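Local coordinates for protein trichothecene 15-O-acetyltransferase TRI3 (Fusarium sporotrichioides, PDB 3FP0) that transfers an acetyl group to the 15-hydroxyl of a trichothecene intermediate, a step in the fungal biosynthesis of mycotoxins such as T-2 toxin, at residues V332-T337 with V362-N367; L309-I314 with P434-D439; N46-Y51 with N149-S154. All blocks are in the same frame, centred on the assembly; numbering follows the deposited sequence.

Interaction 1: V332-T337 with V362-N367. With FP0 ((3alpha)-15-hydroxy-12,13-epoxytrichothec-9-en-3-yl acetate), chain C.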
loop_
_atom_site.group_PDB
_atom_site.type_symbol
_atom_site.label_atom_id
_atom_site.label_comp_id
_atom_site.label_asym_id
_atom_site.label_seq_id
_atom_site.Cartn_x
_atom_site.Cartn_y
_atom_site.Cartn_z
ATOM N N VAL A 332 -24.915 -13.294 2.213
ATOM C CA VAL A 332 -24.619 -11.912 2.488
ATOM C C VAL A 332 -23.217 -11.744 1.968
ATOM O O VAL A 332 -22.343 -12.574 2.256
ATOM C CB VAL A 332 -24.608 -11.621 3.993
ATOM C CG1 VAL A 332 -24.540 -10.127 4.256
ATOM C CG2 VAL A 332 -25.857 -12.221 4.657
ATOM N N PHE A 333 -23.004 -10.685 1.194
ATOM C CA PHE A 333 -21.658 -10.288 0.890
ATOM C C PHE A 333 -21.074 -9.583 2.134
ATOM O O PHE A 333 -21.542 -8.516 2.556
ATOM C CB PHE A 333 -21.625 -9.412 -0.363
ATOM C CG PHE A 333 -20.259 -8.936 -0.709
ATOM C CD1 PHE A 333 -19.412 -9.738 -1.484
ATOM C CD2 PHE A 333 -19.794 -7.714 -0.217
ATOM C CE1 PHE A 333 -18.113 -9.290 -1.813
ATOM C CE2 PHE A 333 -18.489 -7.274 -0.520
ATOM C CZ PHE A 333 -17.661 -8.059 -1.314
ATOM N N ILE A 334 -20.085 -10.229 2.742
ATOM C CA ILE A 334 -19.362 -9.698 3.896
ATOM C C ILE A 334 -17.882 -9.621 3.540
ATOM O O ILE A 334 -17.274 -10.615 3.116
ATOM C CB ILE A 334 -19.531 -10.619 5.107
ATOM C CG1 ILE A 334 -21.021 -10.729 5.489
ATOM C CG2 ILE A 334 -18.701 -10.091 6.276
ATOM C CD1 ILE A 334 -21.354 -11.829 6.522
ATOM N N SER A 335 -17.291 -8.458 3.760
ATOM C CA SER A 335 -15.938 -8.222 3.347
ATOM C C SER A 335 -15.254 -7.221 4.307
ATOM O O SER A 335 -15.580 -6.039 4.311
ATOM C CB SER A 335 -15.952 -7.727 1.898
ATOM O OG SER A 335 -14.667 -7.395 1.450
ATOM N N PRO A 336 -14.344 -7.721 5.166
ATOM C CA PRO A 336 -13.425 -6.862 5.945
ATOM C C PRO A 336 -12.624 -5.997 4.967
ATOM O O PRO A 336 -12.122 -6.517 4.003
ATOM C CB PRO A 336 -12.521 -7.885 6.642
ATOM C CG PRO A 336 -13.385 -9.141 6.731
ATOM C CD PRO A 336 -14.131 -9.153 5.435
ATOM N N THR A 337 -12.598 -4.681 5.154
ATOM C CA THR A 337 -11.939 -3.783 4.211
ATOM C C THR A 337 -11.135 -2.774 5.004
ATOM O O THR A 337 -11.637 -2.193 5.972
ATOM C CB THR A 337 -12.927 -3.052 3.275
ATOM O OG1 THR A 337 -13.742 -4.028 2.612
ATOM C CG2 THR A 337 -12.196 -2.284 2.193
ATOM N N VAL A 362 -16.243 -3.601 8.156
ATOM C CA VAL A 362 -16.841 -4.756 7.492
ATOM C C VAL A 362 -17.939 -4.238 6.554
ATOM O O VAL A 362 -18.954 -3.704 7.011
ATOM C CB VAL A 362 -17.402 -5.798 8.514
ATOM C CG1 VAL A 362 -18.022 -7.036 7.785
ATOM C CG2 VAL A 362 -16.282 -6.240 9.511
ATOM N N VAL A 363 -17.691 -4.354 5.249
ATOM C CA VAL A 363 -18.707 -4.106 4.235
ATOM C C VAL A 363 -19.712 -5.271 4.236
ATOM O O VAL A 363 -19.319 -6.435 4.152
ATOM C CB VAL A 363 -18.048 -3.914 2.824
ATOM C CG1 VAL A 363 -19.091 -3.910 1.700
ATOM C CG2 VAL A 363 -17.197 -2.625 2.793
ATOM N N ARG A 364 -21.010 -4.952 4.316
ATOM C CA ARG A 364 -22.061 -5.976 4.258
ATOM C C ARG A 364 -23.119 -5.597 3.207
ATOM O O ARG A 364 -23.597 -4.453 3.181
ATOM C CB ARG A 364 -22.753 -6.127 5.621
ATOM C CG ARG A 364 -21.973 -6.800 6.722
ATOM C CD ARG A 364 -22.838 -6.874 8.000
ATOM N NE ARG A 364 -24.183 -7.412 7.733
ATOM C CZ ARG A 364 -24.495 -8.709 7.732
ATOM N NH1 ARG A 364 -23.562 -9.623 7.996
ATOM N NH2 ARG A 364 -25.742 -9.100 7.450
ATOM N N ILE A 365 -23.457 -6.544 2.328
ATOM C CA ILE A 365 -24.513 -6.327 1.338
ATOM C C ILE A 365 -25.442 -7.536 1.369
ATOM O O ILE A 365 -25.042 -8.648 0.981
ATOM C CB ILE A 365 -23.985 -6.108 -0.137
ATOM C CG1 ILE A 365 -22.947 -4.973 -0.219
ATOM C CG2 ILE A 365 -25.186 -5.865 -1.122
ATOM C CD1 ILE A 365 -22.241 -4.858 -1.552
ATOM N N GLU A 366 -26.661 -7.309 1.866
ATOM C CA GLU A 366 -27.744 -8.290 1.837
ATOM C C GLU A 366 -28.561 -8.145 0.541
ATOM O O GLU A 366 -28.376 -7.194 -0.221
ATOM C CB GLU A 366 -28.658 -8.097 3.063
ATOM C CG GLU A 366 -27.993 -8.483 4.394
ATOM C CD GLU A 366 -28.889 -8.224 5.591
ATOM O OE1 GLU A 366 -28.433 -7.557 6.557
ATOM O OE2 GLU A 366 -30.054 -8.683 5.574
ATOM N N ASN A 367 -29.473 -9.076 0.292
ATOM C CA ASN A 367 -30.413 -8.904 -0.827
ATOM C C ASN A 367 -29.669 -8.926 -2.174
ATOM O O ASN A 367 -30.020 -8.176 -3.093
ATOM C CB ASN A 367 -31.202 -7.550 -0.737
ATOM C CG ASN A 367 -31.737 -7.233 0.682
ATOM O OD1 ASN A 367 -31.419 -6.169 1.272
ATOM N ND2 ASN A 367 -32.563 -8.132 1.220
HETATM C C2 FP0 C . -4.254 -7.066 5.549
HETATM C C6 FP0 C . -3.593 -5.081 3.469
HETATM C C5 FP0 C . -3.479 -4.813 5.012
HETATM C C4 FP0 C . -4.857 -4.668 5.673
HETATM C C3 FP0 C . -5.313 -6.094 6.093
HETATM C C11 FP0 C . -4.540 -6.273 3.188
HETATM C C10 FP0 C . -4.343 -6.830 1.762
HETATM C C9 FP0 C . -3.257 -6.543 0.986
HETATM C C8 FP0 C . -2.185 -5.567 1.403
HETATM C C12 FP0 C . -3.067 -6.133 5.701
HETATM C C13 FP0 C . -1.666 -6.667 5.694
HETATM O O4 FP0 C . -7.655 -4.983 6.903
HETATM C C17 FP0 C . -7.760 -5.822 6.012
HETATM C C18 FP0 C . -9.018 -6.242 5.297
HETATM O O3 FP0 C . -6.584 -6.475 5.578
HETATM O O2 FP0 C . -2.301 -6.160 6.903
HETATM O O1 FP0 C . -4.439 -7.362 4.146
HETATM C C14 FP0 C . -2.639 -3.568 5.376
HETATM C C7 FP0 C . -2.192 -5.426 2.917
HETATM C C15 FP0 C . -4.237 -3.857 2.808
HETATM O O12 FP0 C . -3.305 -2.827 2.431
HETATM C C16 FP0 C . -3.088 -7.181 -0.358
#
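Four backbone bonds join Phe333 and Ser335 to Ile365 and Val363. Phe333 N donates to Ile365 O (2.9 Å) and Ile365 N returns to Phe333 O (2.8 Å). Ser335 and Val363 exchange a second such pair. Between these hydrogen-bonded pairs, Ile334 and Arg364 form a non-hydrogen-bonded pair, and the CA of Arg364 makes a CA-H...O contact of 3.1 Å with Phe333 O. Side chains alternate across the ladder. On one face, Phe333 and Ile365 lie alongside each other, and Val363 CG1 reaches the edge of the phenyl ring, 4.1 Å from Phe333 CE2. On the other, Ile334 CG2 presses tightly on Val362 CG1 (3.5 Å). The pair is a separate two-stranded antiparallel sheet, its strands linked by a long excursion that includes a short helix. At the outer end, the Arg364 side chain bends at the CG-CD bond (chi3 49°) so that Val332 CG1 sits over one guanidinium face, 3.6 Å from NH2. Within the guanidinium plane, the same NH2 forms a salt bridge to Glu366 OE1 (3.2 Å). Farther out, helices 306-321 and 379-401 pack on Val363 through Gln311, Ile393 and Tyr397. Helix 246-263 meets Pro336 and Val362, while Pro336 O lies 3.4 Å from C18, the acetyl methyl of the bound trichothecene.

Interaction 2: L309-I314 with P434-D439. With FP0 ((3alpha)-15-hydroxy-12,13-epoxytrichothec-9-en-3-yl acetate), chain C.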
loop_
_atom_site.group_PDB
_atom_site.type_symbol
_atom_site.label_atom_id
_atom_site.label_comp_id
_atom_site.label_asym_id
_atom_site.label_seq_id
_atom_site.Cartn_x
_atom_site.Cartn_y
_atom_site.Cartn_z
ATOM N N LEU A 309 -18.390 3.346 -5.379
ATOM C CA LEU A 309 -18.788 2.821 -6.681
ATOM C C LEU A 309 -17.949 1.626 -7.110
ATOM O O LEU A 309 -18.476 0.691 -7.686
ATOM C CB LEU A 309 -18.703 3.873 -7.803
ATOM C CG LEU A 309 -19.301 3.422 -9.132
ATOM C CD1 LEU A 309 -20.880 3.160 -9.057
ATOM C CD2 LEU A 309 -18.991 4.402 -10.262
ATOM N N THR A 310 -16.630 1.708 -6.898
ATOM C CA THR A 310 -15.725 0.628 -7.271
ATOM C C THR A 310 -16.029 -0.673 -6.486
ATOM O O THR A 310 -16.046 -1.777 -7.083
ATOM C CB THR A 310 -14.230 1.054 -7.084
ATOM O OG1 THR A 310 -13.985 2.226 -7.865
ATOM C CG2 THR A 310 -13.324 -0.039 -7.540
ATOM N N GLN A 311 -16.229 -0.529 -5.160
ATOM C CA GLN A 311 -16.650 -1.640 -4.297
ATOM C C GLN A 311 -17.975 -2.272 -4.800
ATOM O O GLN A 311 -18.115 -3.520 -4.840
ATOM C CB GLN A 311 -16.747 -1.199 -2.824
ATOM C CG GLN A 311 -17.228 -2.302 -1.846
ATOM C CD GLN A 311 -16.227 -3.439 -1.603
ATOM O OE1 GLN A 311 -15.563 -3.454 -0.561
ATOM N NE2 GLN A 311 -16.136 -4.408 -2.548
ATOM N N ALA A 312 -18.905 -1.415 -5.207
ATOM C CA ALA A 312 -20.207 -1.864 -5.755
ATOM C C ALA A 312 -20.026 -2.670 -7.049
ATOM O O ALA A 312 -20.572 -3.798 -7.224
ATOM C CB ALA A 312 -21.108 -0.617 -5.996
ATOM N N ALA A 313 -19.249 -2.092 -7.966
ATOM C CA ALA A 313 -18.872 -2.778 -9.215
ATOM C C ALA A 313 -18.139 -4.093 -8.970
ATOM O O ALA A 313 -18.398 -5.067 -9.644
ATOM C CB ALA A 313 -18.031 -1.844 -10.119
ATOM N N ILE A 314 -17.231 -4.131 -7.998
ATOM C CA ILE A 314 -16.619 -5.423 -7.590
ATOM C C ILE A 314 -17.700 -6.509 -7.306
ATOM O O ILE A 314 -17.623 -7.644 -7.804
ATOM C CB ILE A 314 -15.633 -5.236 -6.377
ATOM C CG1 ILE A 314 -14.353 -4.536 -6.894
ATOM C CG2 ILE A 314 -15.280 -6.582 -5.741
ATOM C CD1 ILE A 314 -13.435 -3.941 -5.832
ATOM N N PRO A 434 -13.061 -11.635 -3.310
ATOM C CA PRO A 434 -12.120 -10.550 -3.628
ATOM C C PRO A 434 -12.099 -9.471 -2.553
ATOM O O PRO A 434 -13.131 -9.214 -1.914
ATOM C CB PRO A 434 -12.691 -9.980 -4.931
ATOM C CG PRO A 434 -13.342 -11.207 -5.578
ATOM C CD PRO A 434 -14.069 -11.770 -4.386
ATOM N N LEU A 435 -10.945 -8.832 -2.397
ATOM C CA LEU A 435 -10.760 -7.807 -1.362
ATOM C C LEU A 435 -10.553 -6.473 -2.060
ATOM O O LEU A 435 -9.853 -6.416 -3.098
ATOM C CB LEU A 435 -9.557 -8.153 -0.473
ATOM C CG LEU A 435 -9.106 -7.059 0.516
ATOM C CD1 LEU A 435 -10.227 -6.709 1.505
ATOM C CD2 LEU A 435 -7.849 -7.463 1.270
ATOM N N PHE A 436 -11.190 -5.419 -1.544
ATOM C CA PHE A 436 -11.007 -4.071 -2.074
ATOM C C PHE A 436 -10.078 -3.214 -1.210
ATOM O O PHE A 436 -10.173 -3.215 0.015
ATOM C CB PHE A 436 -12.372 -3.354 -2.298
ATOM C CG PHE A 436 -12.255 -1.941 -2.853
ATOM C CD1 PHE A 436 -11.630 -1.698 -4.078
ATOM C CD2 PHE A 436 -12.804 -0.851 -2.155
ATOM C CE1 PHE A 436 -11.503 -0.397 -4.594
ATOM C CE2 PHE A 436 -12.696 0.445 -2.680
ATOM C CZ PHE A 436 -12.032 0.672 -3.905
ATOM N N ILE A 437 -9.195 -2.471 -1.868
ATOM C CA ILE A 437 -8.258 -1.576 -1.192
ATOM C C ILE A 437 -8.378 -0.171 -1.806
ATOM O O ILE A 437 -8.122 0.020 -3.003
ATOM C CB ILE A 437 -6.768 -2.082 -1.277
ATOM C CG1 ILE A 437 -6.666 -3.552 -0.844
ATOM C CG2 ILE A 437 -5.831 -1.173 -0.424
ATOM C CD1 ILE A 437 -5.472 -4.307 -1.355
ATOM N N SER A 438 -8.739 0.808 -0.975
ATOM C CA SER A 438 -8.932 2.164 -1.447
ATOM C C SER A 438 -7.866 3.170 -0.984
ATOM O O SER A 438 -7.784 3.496 0.204
ATOM C CB SER A 438 -10.319 2.666 -1.055
ATOM O OG SER A 438 -10.537 3.892 -1.718
ATOM N N ASP A 439 -7.080 3.685 -1.932
ATOM C CA ASP A 439 -5.880 4.514 -1.613
ATOM C C ASP A 439 -5.999 6.042 -1.826
ATOM O O ASP A 439 -5.210 6.814 -1.269
ATOM C CB ASP A 439 -4.648 3.973 -2.359
ATOM C CG ASP A 439 -4.077 2.687 -1.711
ATOM O OD1 ASP A 439 -4.569 2.283 -0.620
ATOM O OD2 ASP A 439 -3.147 2.071 -2.286
HETATM C C2 FP0 C . -4.254 -7.066 5.549
HETATM C C6 FP0 C . -3.593 -5.081 3.469
HETATM C C5 FP0 C . -3.479 -4.813 5.012
HETATM C C4 FP0 C . -4.857 -4.668 5.673
HETATM C C3 FP0 C . -5.313 -6.094 6.093
HETATM C C11 FP0 C . -4.540 -6.273 3.188
HETATM C C10 FP0 C . -4.343 -6.830 1.762
HETATM C C9 FP0 C . -3.257 -6.543 0.986
HETATM C C8 FP0 C . -2.185 -5.567 1.403
HETATM C C12 FP0 C . -3.067 -6.133 5.701
HETATM C C13 FP0 C . -1.666 -6.667 5.694
HETATM O O4 FP0 C . -7.655 -4.983 6.903
HETATM C C17 FP0 C . -7.760 -5.822 6.012
HETATM C C18 FP0 C . -9.018 -6.242 5.297
HETATM O O3 FP0 C . -6.584 -6.475 5.578
HETATM O O2 FP0 C . -2.301 -6.160 6.903
HETATM O O1 FP0 C . -4.439 -7.362 4.146
HETATM C C14 FP0 C . -2.639 -3.568 5.376
HETATM C C7 FP0 C . -2.192 -5.426 2.917
HETATM C C15 FP0 C . -4.237 -3.857 2.808
HETATM O O12 FP0 C . -3.305 -2.827 2.431
HETATM C C16 FP0 C . -3.088 -7.181 -0.358
HETATM O O HOH W 1 -14.476 -6.650 -2.100
HETATM O O HOH W 2 -13.602 -5.307 0.215
#
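Helix 309-314 and strand 435-439 run nearly antiparallel, their axes 164° apart and 9.5 Å distant at closest approach, with Thr310, Gln311 and Ile314 meeting Pro434 and Phe436. This is helix-on-sheet packing: helix 306-321 lies against one face of the mixed sheet in which strand 431-441 runs parallel to strand 477-483, within a fold of the CoA-dependent acyltransferase clan. Phe436 carries most of the contact. With CG anti to its own N (chi1 -180°), the phenyl group extends from the strand toward the helix, where Thr310 and Ile314 cross it at about right angles. Thr310 CG2 touches Phe436 CE1 at 3.5 Å, and Ile314 CD1 comes to 3.4 Å from Phe436 CD1; the backbone N of Gln311 lies over one face of the ring. Nearer the start of the strand segment, Ile314 CG2 also rests on Pro434 CB. Met514 of helix 500-516 and Leu480 of strand 477-483 pack on Thr310, whose hydroxyl is held by Ile306 O one helical turn back. On the opposite side of the strand, Leu435 and Ile437 point away from the helix and line the trichothecene site, Leu435 CD2 reaching ligand C10 at 3.6 Å. The Gln311 chain bends at chi2 (70°), which sets its buried amide beside Phe436 CB, and two waters join that amide to the backbone of 434-439. Gln311 NE2 donates to water 1 (2.8 Å), which in turn donates to Pro434 O, whereas OE1 accepts from water 2, itself the acceptor for Phe436 N at 3.0 Å.

Interaction 3: N46-Y51 with N149-S154. With FP0 ((3alpha)-15-hydroxy-12,13-epoxytrichothec-9-en-3-yl acetate), chain C.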
loop_
_atom_site.group_PDB
_atom_site.type_symbol
_atom_site.label_atom_id
_atom_site.label_comp_id
_atom_site.label_asym_id
_atom_site.label_seq_id
_atom_site.Cartn_x
_atom_site.Cartn_y
_atom_site.Cartn_z
ATOM N N ASN A 46 7.125 -12.937 5.237
ATOM C CA ASN A 46 7.984 -11.752 5.047
ATOM C C ASN A 46 9.318 -12.136 4.403
ATOM O O ASN A 46 9.829 -11.438 3.515
ATOM C CB ASN A 46 8.219 -11.027 6.394
ATOM C CG ASN A 46 8.706 -9.595 6.209
ATOM O OD1 ASN A 46 9.938 -9.333 6.221
ATOM N ND2 ASN A 46 7.760 -8.654 6.013
ATOM N N ARG A 47 9.852 -13.291 4.803
ATOM C CA ARG A 47 11.078 -13.813 4.179
ATOM C C ARG A 47 10.953 -14.103 2.688
ATOM O O ARG A 47 11.950 -14.063 1.951
ATOM C CB ARG A 47 11.589 -15.040 4.932
ATOM C CG ARG A 47 12.233 -14.669 6.301
ATOM C CD ARG A 47 12.911 -15.889 6.989
ATOM N NE ARG A 47 13.646 -15.486 8.225
ATOM C CZ ARG A 47 14.824 -14.843 8.222
ATOM N NH1 ARG A 47 15.429 -14.534 7.072
ATOM N NH2 ARG A 47 15.417 -14.526 9.348
ATOM N N ARG A 48 9.723 -14.375 2.258
ATOM C CA ARG A 48 9.420 -14.701 0.880
ATOM C C ARG A 48 8.731 -13.541 0.151
ATOM O O ARG A 48 8.166 -13.726 -0.917
ATOM C CB ARG A 48 8.574 -15.969 0.841
ATOM C CG ARG A 48 9.427 -17.164 1.269
ATOM C CD ARG A 48 8.664 -18.458 1.401
ATOM N NE ARG A 48 9.620 -19.520 1.712
ATOM C CZ ARG A 48 10.054 -19.812 2.943
ATOM N NH1 ARG A 48 9.619 -19.121 4.001
ATOM N NH2 ARG A 48 10.960 -20.786 3.107
ATOM N N ALA A 49 8.770 -12.369 0.770
ATOM C CA ALA A 49 8.280 -11.107 0.170
ATOM C C ALA A 49 6.773 -10.984 -0.068
ATOM O O ALA A 49 6.355 -10.191 -0.912
ATOM C CB ALA A 49 9.074 -10.762 -1.120
ATOM N N LEU A 50 5.951 -11.686 0.717
ATOM C CA LEU A 50 4.488 -11.535 0.571
ATOM C C LEU A 50 4.127 -10.108 1.002
ATOM O O LEU A 50 4.695 -9.599 1.957
ATOM C CB LEU A 50 3.714 -12.539 1.453
ATOM C CG LEU A 50 2.180 -12.398 1.596
ATOM C CD1 LEU A 50 1.401 -12.501 0.261
ATOM C CD2 LEU A 50 1.608 -13.396 2.619
ATOM N N TYR A 51 3.231 -9.473 0.250
ATOM C CA TYR A 51 2.835 -8.087 0.483
ATOM C C TYR A 51 3.948 -7.010 0.342
ATOM O O TYR A 51 3.675 -5.831 0.617
ATOM C CB TYR A 51 2.133 -7.980 1.861
ATOM C CG TYR A 51 0.855 -8.836 1.976
ATOM C CD1 TYR A 51 0.010 -9.032 0.856
ATOM C CD2 TYR A 51 0.481 -9.404 3.199
ATOM C CE1 TYR A 51 -1.178 -9.837 0.955
ATOM C CE2 TYR A 51 -0.692 -10.183 3.319
ATOM C CZ TYR A 51 -1.518 -10.378 2.214
ATOM O OH TYR A 51 -2.658 -11.122 2.338
ATOM N N ASN A 149 17.166 -19.076 -4.000
ATOM C CA ASN A 149 17.279 -19.659 -2.642
ATOM C C ASN A 149 17.818 -18.674 -1.596
ATOM O O ASN A 149 18.906 -18.871 -1.025
ATOM C CB ASN A 149 18.139 -20.943 -2.643
ATOM C CG ASN A 149 18.427 -21.478 -1.231
ATOM O OD1 ASN A 149 19.526 -21.948 -0.957
ATOM N ND2 ASN A 149 17.443 -21.403 -0.344
ATOM N N ASP A 150 17.106 -17.579 -1.378
ATOM C CA ASP A 150 17.314 -16.888 -0.123
ATOM C C ASP A 150 16.100 -16.208 0.393
ATOM O O ASP A 150 15.423 -15.430 -0.315
ATOM C CB ASP A 150 18.581 -16.026 -0.062
ATOM C CG ASP A 150 18.439 -14.739 -0.770
ATOM O OD1 ASP A 150 18.350 -13.712 -0.079
ATOM O OD2 ASP A 150 18.438 -14.774 -2.013
ATOM N N ASN A 151 15.853 -16.538 1.650
ATOM C CA ASN A 151 14.737 -16.071 2.409
ATOM C C ASN A 151 15.134 -14.878 3.237
ATOM O O ASN A 151 14.851 -14.796 4.424
ATOM C CB ASN A 151 14.235 -17.218 3.265
ATOM C CG ASN A 151 13.423 -18.192 2.459
ATOM O OD1 ASN A 151 12.236 -18.362 2.707
ATOM N ND2 ASN A 151 14.042 -18.795 1.450
ATOM N N THR A 152 15.813 -13.934 2.605
ATOM C CA THR A 152 16.158 -12.717 3.309
ATOM C C THR A 152 14.976 -11.799 3.090
ATOM O O THR A 152 14.511 -11.698 1.944
ATOM C CB THR A 152 17.426 -12.096 2.740
ATOM O OG1 THR A 152 18.477 -13.070 2.818
ATOM C CG2 THR A 152 17.811 -10.851 3.525
ATOM N N PRO A 153 14.473 -11.168 4.174
ATOM C CA PRO A 153 13.419 -10.158 4.060
ATOM C C PRO A 153 13.937 -9.000 3.234
ATOM O O PRO A 153 15.149 -8.706 3.277
ATOM C CB PRO A 153 13.194 -9.697 5.529
ATOM C CG PRO A 153 13.779 -10.833 6.376
ATOM C CD PRO A 153 14.932 -11.324 5.570
ATOM N N SER A 154 13.047 -8.329 2.516
ATOM C CA SER A 154 13.454 -7.145 1.747
ATOM C C SER A 154 13.847 -5.983 2.660
ATOM O O SER A 154 13.363 -5.876 3.787
ATOM C CB SER A 154 12.372 -6.696 0.762
ATOM O OG SER A 154 12.024 -7.783 -0.081
HETATM C C2 FP0 C . -4.254 -7.066 5.549
HETATM C C6 FP0 C . -3.593 -5.081 3.469
HETATM C C5 FP0 C . -3.479 -4.813 5.012
HETATM C C4 FP0 C . -4.857 -4.668 5.673
HETATM C C3 FP0 C . -5.313 -6.094 6.093
HETATM C C11 FP0 C . -4.540 -6.273 3.188
HETATM C C10 FP0 C . -4.343 -6.830 1.762
HETATM C C9 FP0 C . -3.257 -6.543 0.986
HETATM C C8 FP0 C . -2.185 -5.567 1.403
HETATM C C12 FP0 C . -3.067 -6.133 5.701
HETATM C C13 FP0 C . -1.666 -6.667 5.694
HETATM O O4 FP0 C . -7.655 -4.983 6.903
HETATM C C17 FP0 C . -7.760 -5.822 6.012
HETATM C C18 FP0 C . -9.018 -6.242 5.297
HETATM O O3 FP0 C . -6.584 -6.475 5.578
HETATM O O2 FP0 C . -2.301 -6.160 6.903
HETATM O O1 FP0 C . -4.439 -7.362 4.146
HETATM C C14 FP0 C . -2.639 -3.568 5.376
HETATM C C7 FP0 C . -2.192 -5.426 2.917
HETATM C C15 FP0 C . -4.237 -3.857 2.808
HETATM O O12 FP0 C . -3.305 -2.827 2.431
HETATM C C16 FP0 C . -3.088 -7.181 -0.358
HETATM O O HOH W 3 10.227 -9.039 2.379
HETATM O O HOH W 4 12.842 -13.893 -0.702
#
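Two loops meet with Arg47 and Pro153 at their nearest approach, 4.3 Å between their CA atoms. The first leaves helix 43-46 through a Schellman motif: Ala49, with positive phi, is its C-prime residue, and Ala49 N bonds to Asn46 O. The other follows helix 134-147. Arg47 and Asn151 are the main partners. The Arg47 chain, extended from CG to NE, runs past the Asn151 carbonyl, and NH1 donates to Asn151 O (2.7 Å, 155° at the hydrogen), with that oxygen lying in the guanidinium plane. Pro153 runs alongside, placing its CG over one face of the guanidinium and CD 3.6 Å from Arg47 NH1. Asn46 OD1 abuts Pro153 CB at 3.3 Å, while its ND2 is bonded to Asn185 OD1 and Val40 O. The very close approach of Asn151 OD1 to the Arg48 guanidinium is doubtful. Water 3 accepts from Ser154 N and lies 2.7 Å from Asn46 O. Farther along the first loop, Tyr51 turns one ring face to the trichothecene, with CE1 3.5 Å from ligand C16, and its hydroxyl bonds to that of Tyr475. Across the contact it is Arg47 NH1 that ties the helix end to the neighbouring loop, whereas the salt bridges from Glu43 to Arg47 NE and from Glu44 to Arg48 NH1 stay within the helix end and probably offset the two arginine charges.

Overall arrangement
Along the chain, interaction 3 closes first, and interaction 1 is then nested within the loop closed by interaction 2. Interactions 1 and 2 adjoin, their centres 12 Å apart. Helix 306-321 is followed directly by strand 333-340, and Thr337 CG2 of the two-stranded sheet packs on Phe436 O of strand 431-441. Interaction 3 lies 32 Å from interaction 1 and 28 Å from interaction 2, centre to centre, in loops flanking strands of the separate six-stranded sheet. All three nevertheless reach the bound trichothecene: Pro336 at its acetyl methyl, Leu435, Ile437 and Tyr51 at its ring system. Distant parts of the fold thus converge on one substrate site, to which His414 contributes as a residue that binds 15-deacetylcalonectrin.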